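Local atomic coordinates of endoglucanase (Komagataeibacter sucrofermentans, PDB entry 6VC5), a protein that probably hydrolyses internal beta-1,4-glucosidic linkages in cellulose and related beta-glucans. Residues G132-V136 and K176-D180; K147-N153 and W199-H205. One frame throughout, in Å; residues are numbered along the deposited sequence.

Interaction 1: residues G132-V136 and K176-D180; sequences GPYTV and KVMGD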
loop_
_atom_site.group_PDB
_atom_site.type_symbol
_atom_site.label_atom_id
_atom_site.label_comp_id
_atom_site.label_asym_id
_atom_site.label_seq_id
_atom_site.Cartn_x
_atom_site.Cartn_y
_atom_site.Cartn_z
ATOM N N GLY A 132 1.561 8.463 -22.469
ATOM C CA GLY A 132 2.242 7.719 -23.501
ATOM C C GLY A 132 1.436 6.501 -23.907
ATOM O O GLY A 132 0.237 6.592 -24.174
ATOM N N PRO A 133 2.064 5.325 -23.918
ATOM C CA PRO A 133 1.337 4.094 -24.262
ATOM C C PRO A 133 0.638 3.421 -23.091
ATOM O O PRO A 133 0.169 2.290 -23.253
ATOM C CB PRO A 133 2.470 3.194 -24.778
ATOM C CG PRO A 133 3.642 3.579 -23.895
ATOM C CD PRO A 133 3.485 5.063 -23.617
ATOM N N TYR A 134 0.547 4.075 -21.934
ATOM C CA TYR A 134 0.056 3.467 -20.708
ATOM C C TYR A 134 -1.234 4.121 -20.237
ATOM O O TYR A 134 -1.551 5.262 -20.582
ATOM C CB TYR A 134 1.065 3.652 -19.568
ATOM C CG TYR A 134 2.480 3.273 -19.886
ATOM C CD1 TYR A 134 2.823 1.959 -20.161
ATOM C CD2 TYR A 134 3.486 4.236 -19.898
ATOM C CE1 TYR A 134 4.132 1.612 -20.446
ATOM C CE2 TYR A 134 4.793 3.899 -20.187
ATOM C CZ TYR A 134 5.110 2.588 -20.456
ATOM O OH TYR A 134 6.416 2.246 -20.743
ATOM N N THR A 135 -1.956 3.383 -19.395
ATOM C CA THR A 135 -2.932 3.953 -18.479
ATOM C C THR A 135 -2.327 3.813 -17.093
ATOM O O THR A 135 -2.006 2.695 -16.675
ATOM C CB THR A 135 -4.251 3.189 -18.547
ATOM O OG1 THR A 135 -4.793 3.299 -19.871
ATOM C CG2 THR A 135 -5.236 3.767 -17.550
ATOM N N VAL A 136 -2.130 4.937 -16.408
ATOM C CA VAL A 136 -1.418 4.950 -15.132
ATOM C C VAL A 136 -2.394 5.204 -13.995
ATOM O O VAL A 136 -3.485 5.753 -14.177
ATOM C CB VAL A 136 -0.250 5.963 -15.075
ATOM C CG1 VAL A 136 0.706 5.756 -16.241
ATOM C CG2 VAL A 136 -0.785 7.384 -15.034
ATOM N N LYS A 176 -5.891 -3.577 -17.949
ATOM C CA LYS A 176 -4.927 -2.692 -18.596
ATOM C C LYS A 176 -4.110 -1.920 -17.566
ATOM O O LYS A 176 -2.894 -1.765 -17.723
ATOM C CB LYS A 176 -5.640 -1.729 -19.541
ATOM C CG LYS A 176 -4.692 -0.845 -20.346
ATOM C CD LYS A 176 -5.442 0.043 -21.325
ATOM C CE LYS A 176 -4.524 0.534 -22.441
ATOM N NZ LYS A 176 -3.599 1.614 -21.980
ATOM N N VAL A 177 -4.755 -1.440 -16.501
ATOM C CA VAL A 177 -4.029 -0.733 -15.444
ATOM C C VAL A 177 -2.975 -1.634 -14.812
ATOM O O VAL A 177 -1.823 -1.222 -14.598
ATOM C CB VAL A 177 -5.002 -0.172 -14.395
ATOM C CG1 VAL A 177 -4.211 0.378 -13.194
ATOM C CG2 VAL A 177 -5.860 0.910 -15.001
ATOM N N MET A 178 -3.356 -2.877 -14.487
ATOM C CA MET A 178 -2.424 -3.825 -13.879
ATOM C C MET A 178 -1.279 -4.158 -14.828
ATOM O O MET A 178 -0.111 -4.182 -14.421
ATOM C CB MET A 178 -3.172 -5.111 -13.488
ATOM C CG MET A 178 -3.885 -5.073 -12.131
ATOM S SD MET A 178 -4.715 -6.642 -11.668
ATOM C CE MET A 178 -6.239 -6.538 -12.624
ATOM N N GLY A 179 -1.600 -4.436 -16.097
ATOM C CA GLY A 179 -0.570 -4.835 -17.042
ATOM C C GLY A 179 0.377 -3.703 -17.384
ATOM O O GLY A 179 1.590 -3.911 -17.510
ATOM N N ASP A 180 -0.156 -2.493 -17.544
ATOM C CA ASP A 180 0.726 -1.348 -17.739
ATOM C C ASP A 180 1.551 -1.078 -16.488
ATOM O O ASP A 180 2.715 -0.673 -16.592
ATOM C CB ASP A 180 -0.077 -0.104 -18.126
ATOM C CG ASP A 180 -0.687 -0.207 -19.524
ATOM O OD1 ASP A 180 -0.338 -1.155 -20.263
ATOM O OD2 ASP A 180 -1.516 0.658 -19.882
HETATM O O HOH W 1 -0.804 1.326 -14.853
#
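Thr135 and Asp180 join strand residues 134-136 to helix residues 176-180 by a direct hydrogen bond, and the contact illustrates how a helix carboxylate can bind the backbone of a strand running across it. Thr135 N donates to Asp180 OD2 over 2.8 Å, with an N-H...O angle of 164°, reaching the oxygen on its anti side, somewhat out of the carboxylate plane. The syn lone pair of the same oxygen takes Lys176 NZ at 3.1 Å, a salt bridge one helical turn long. Two donors thus grip OD2 and limit the rotation of the carboxylate. The lysine chain runs extended until its last torsion bends (chi4 -75°), which turns NZ back to within 3.0 Å of Thr135 OG1; the two side chains cross at about a right angle. With an alanine here instead of Asp180, the amide of Thr135 and the ammonium of Lys176 would probably lose the acceptor they share.

A water forms a further polar link, donating to Thr135 O at 2.6 Å and to Val177 O at 2.8 Å, so that both backbones are tied through it. Apolar contact is smaller: with OG1 of Thr135 beside the backbone nitrogen (chi1 -62°) and near Lys176, CG2 is left to meet Val177 CG2 at 3.9 Å, while the Tyr134 ring lies obliquely by Asp180 CB, its CD1 4.1 Å from that atom. Pro133 CG sits over the centre of one face of this ring.

The strand axis passes 7.3 Å from the helix axis. Strand 134-137 pairs with strand 128-131, where Val136 bonds to Lys129, and Tyr134 also packs on Gln183 and Ile184 farther along helix 172-187. On the side of that helix turned away from the strand, Met178 packs against helix 159-169.

Interaction 2: residues K147-N153 and W199-H205; sequences KDTVTLN and WLSINLH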
loop_
_atom_site.group_PDB
_atom_site.type_symbol
_atom_site.label_atom_id
_atom_site.label_comp_id
_atom_site.label_asym_id
_atom_site.label_seq_id
_atom_site.Cartn_x
_atom_site.Cartn_y
_atom_site.Cartn_z
ATOM N N LYS A 147 1.099 19.679 -16.640
ATOM C CA LYS A 147 1.044 19.539 -18.090
ATOM C C LYS A 147 2.295 18.879 -18.654
ATOM O O LYS A 147 2.262 18.402 -19.794
ATOM C CB LYS A 147 0.826 20.901 -18.759
ATOM C CG LYS A 147 1.961 21.889 -18.551
ATOM C CD LYS A 147 1.697 23.187 -19.315
ATOM C CE LYS A 147 2.952 24.039 -19.433
ATOM N NZ LYS A 147 4.012 23.376 -20.253
ATOM N N ASP A 148 3.383 18.825 -17.881
ATOM C CA ASP A 148 4.664 18.316 -18.362
ATOM C C ASP A 148 5.051 16.953 -17.809
ATOM O O ASP A 148 5.782 16.220 -18.480
ATOM C CB ASP A 148 5.792 19.298 -18.020
ATOM C CG ASP A 148 5.591 20.668 -18.655
ATOM O OD1 ASP A 148 5.933 21.685 -18.010
ATOM O OD2 ASP A 148 5.083 20.734 -19.795
ATOM N N THR A 149 4.650 16.616 -16.585
ATOM C CA THR A 149 5.093 15.363 -15.973
ATOM C C THR A 149 3.979 14.775 -15.124
ATOM O O THR A 149 3.083 15.477 -14.635
ATOM C CB THR A 149 6.329 15.514 -15.062
ATOM O OG1 THR A 149 5.958 16.173 -13.843
ATOM C CG2 THR A 149 7.447 16.299 -15.719
ATOM N N VAL A 150 4.056 13.469 -14.933
ATOM C CA VAL A 150 3.234 12.781 -13.951
ATOM C C VAL A 150 4.166 12.133 -12.938
ATOM O O VAL A 150 5.217 11.598 -13.306
ATOM C CB VAL A 150 2.264 11.760 -14.583
ATOM C CG1 VAL A 150 3.017 10.598 -15.227
ATOM C CG2 VAL A 150 1.279 11.262 -13.544
ATOM N N THR A 151 3.806 12.226 -11.654
ATOM C CA THR A 151 4.510 11.529 -10.586
ATOM C C THR A 151 3.694 10.317 -10.166
ATOM O O THR A 151 2.498 10.436 -9.880
ATOM C CB THR A 151 4.692 12.449 -9.379
ATOM O OG1 THR A 151 5.458 13.599 -9.768
ATOM C CG2 THR A 151 5.396 11.696 -8.220
ATOM N N LEU A 152 4.329 9.151 -10.133
ATOM C CA LEU A 152 3.663 7.943 -9.687
ATOM C C LEU A 152 4.358 7.405 -8.448
ATOM O O LEU A 152 5.576 7.540 -8.287
ATOM C CB LEU A 152 3.690 6.857 -10.787
ATOM C CG LEU A 152 3.143 7.235 -12.159
ATOM C CD1 LEU A 152 3.266 6.043 -13.117
ATOM C CD2 LEU A 152 1.695 7.691 -12.045
ATOM N N ASN A 153 3.578 6.802 -7.567
ATOM C CA ASN A 153 4.126 6.031 -6.458
ATOM C C ASN A 153 3.821 4.574 -6.777
ATOM O O ASN A 153 2.660 4.158 -6.739
ATOM C CB ASN A 153 3.502 6.478 -5.142
ATOM C CG ASN A 153 4.219 5.917 -3.956
ATOM O OD1 ASN A 153 4.536 4.727 -3.929
ATOM N ND2 ASN A 153 4.513 6.766 -2.976
ATOM N N TRP A 199 9.246 7.328 -5.589
ATOM C CA TRP A 199 8.480 8.240 -6.441
ATOM C C TRP A 199 9.116 8.274 -7.824
ATOM O O TRP A 199 10.304 8.606 -7.954
ATOM C CB TRP A 199 8.478 9.649 -5.837
ATOM C CG TRP A 199 7.814 9.714 -4.471
ATOM C CD1 TRP A 199 8.432 9.681 -3.246
ATOM C CD2 TRP A 199 6.418 9.827 -4.212
ATOM N NE1 TRP A 199 7.494 9.751 -2.243
ATOM C CE2 TRP A 199 6.250 9.850 -2.812
ATOM C CE3 TRP A 199 5.287 9.909 -5.030
ATOM C CZ2 TRP A 199 4.987 9.962 -2.213
ATOM C CZ3 TRP A 199 4.034 10.010 -4.435
ATOM C CH2 TRP A 199 3.898 10.037 -3.046
ATOM N N LEU A 200 8.320 7.960 -8.851
ATOM C CA LEU A 200 8.757 7.896 -10.240
ATOM C C LEU A 200 8.149 9.067 -11.002
ATOM O O LEU A 200 7.015 9.469 -10.730
ATOM C CB LEU A 200 8.255 6.587 -10.867
ATOM C CG LEU A 200 8.608 6.367 -12.326
ATOM C CD1 LEU A 200 10.075 5.985 -12.446
ATOM C CD2 LEU A 200 7.716 5.284 -12.899
ATOM N N SER A 201 8.901 9.624 -11.951
ATOM C CA SER A 201 8.370 10.639 -12.856
ATOM C C SER A 201 8.362 10.112 -14.290
ATOM O O SER A 201 9.334 9.489 -14.739
ATOM C CB SER A 201 9.220 11.909 -12.775
ATOM O OG SER A 201 8.625 12.957 -13.521
ATOM N N ILE A 202 7.272 10.364 -15.022
ATOM C CA ILE A 202 7.217 10.112 -16.464
ATOM C C ILE A 202 6.956 11.448 -17.151
ATOM O O ILE A 202 6.005 12.157 -16.798
ATOM C CB ILE A 202 6.136 9.088 -16.846
ATOM C CG1 ILE A 202 6.368 7.754 -16.134
ATOM C CG2 ILE A 202 6.137 8.860 -18.367
ATOM C CD1 ILE A 202 5.289 6.694 -16.433
ATOM N N ASN A 203 7.819 11.809 -18.102
ATOM C CA ASN A 203 7.631 13.041 -18.855
ATOM C C ASN A 203 6.504 12.854 -19.866
ATOM O O ASN A 203 6.495 11.894 -20.642
ATOM C CB ASN A 203 8.933 13.427 -19.550
ATOM C CG ASN A 203 8.849 14.787 -20.191
ATOM O OD1 ASN A 203 8.185 14.955 -21.203
ATOM N ND2 ASN A 203 9.456 15.783 -19.557
ATOM N N LEU A 204 5.523 13.754 -19.826
ATOM C CA LEU A 204 4.341 13.595 -20.664
ATOM C C LEU A 204 4.603 13.933 -22.124
ATOM O O LEU A 204 3.810 13.537 -22.990
ATOM C CB LEU A 204 3.208 14.472 -20.140
ATOM C CG LEU A 204 2.750 14.184 -18.705
ATOM C CD1 LEU A 204 1.500 14.991 -18.418
ATOM C CD2 LEU A 204 2.505 12.697 -18.482
ATOM N N HIS A 205 5.682 14.656 -22.412
ATOM C CA HIS A 205 6.009 15.030 -23.785
ATOM C C HIS A 205 6.979 14.075 -24.465
ATOM O O HIS A 205 7.101 14.126 -25.692
ATOM C CB HIS A 205 6.617 16.435 -23.815
ATOM C CG HIS A 205 5.755 17.474 -23.167
ATOM N ND1 HIS A 205 4.446 17.689 -23.537
ATOM C CD2 HIS A 205 6.010 18.339 -22.159
ATOM C CE1 HIS A 205 3.932 18.650 -22.789
ATOM N NE2 HIS A 205 4.861 19.063 -21.947
HETATM O O HOH W 2 7.076 14.320 -11.713
#
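An antiparallel beta pairing joins strands 149-152 and 200-203; the backbones bond to each other while the side chains split into a polar face (Thr149, Thr151, Ser201, Asn203) and an apolar one (Val150, Leu152, Leu200, Ile202). Val150 with Ile202 and Leu152 with Leu200 are the hydrogen-bonded pairs, each linked by two N-H...O bonds; that from Leu200 N to Leu152 O, 2.8 Å long, is nearly straight at 175°. Between them, Thr151 and Ser201 form a non-hydrogen-bonded pair whose hydroxyls share a water, 2.6 Å from Thr151 OG1 and 2.7 Å from Ser201 OG.

On the apolar face, Val150 and Ile202 run alongside each other in the same direction, with CG1 of the valine between its backbone nitrogen and carbonyl carbon (chi1 66°), the rotation that brings it to 3.8 Å from Ile202 CB. Leu204 CD2 packs on the same methyl, and the leucine's backbone nitrogen extends the pairing by bonding to Asp148 O.

The two ends differ in chemistry. At one, His205 NE2 donates to Asp148 OD2 over 2.7 Å, in the plane of the imidazole and on the anti side of the oxygen; Lys147 NZ reaches that oxygen on the syn side. Asn203 OD1 accepts from His205 N in an Asx turn. At the other end Asn153 ND2 stands 3.2 Å above the plane of the Trp199 ring, offset toward the rim, with amide and ring planes 73° apart. Asp222 accepts from this ND2 and Ser155 bonds to OD1, holding the amide in place, while Trp215 stacks on the indole.

Strand 200-203 is the middle of three, with strand 209-211 along its other edge. Val131 of strand 128-131 meets Val150, Ile202 and Leu204 on the apolar face.

In the fold
Interactions 1 and 2 illustrate how neighbouring contacts can interlock along a chain: their segments alternate, strand 134-137 being followed by strand 149-152, and helix 172-187 by strand 200-203. Their centres lie 14 Å apart, on the same side of the chain's centre, about 19 and 20 Å from it. They touch where Val136 CG2 packs at 3.9 Å from Leu152 CD2, so the sheet to which strand 134-137 belongs meets the apolar face of the three-stranded sheet. Strand 128-131 serves both, pairing with strand 134-137 and packing on interaction 2. A glycerol, probably from crystallisation, lies about 4 Å from the Thr151 side chain.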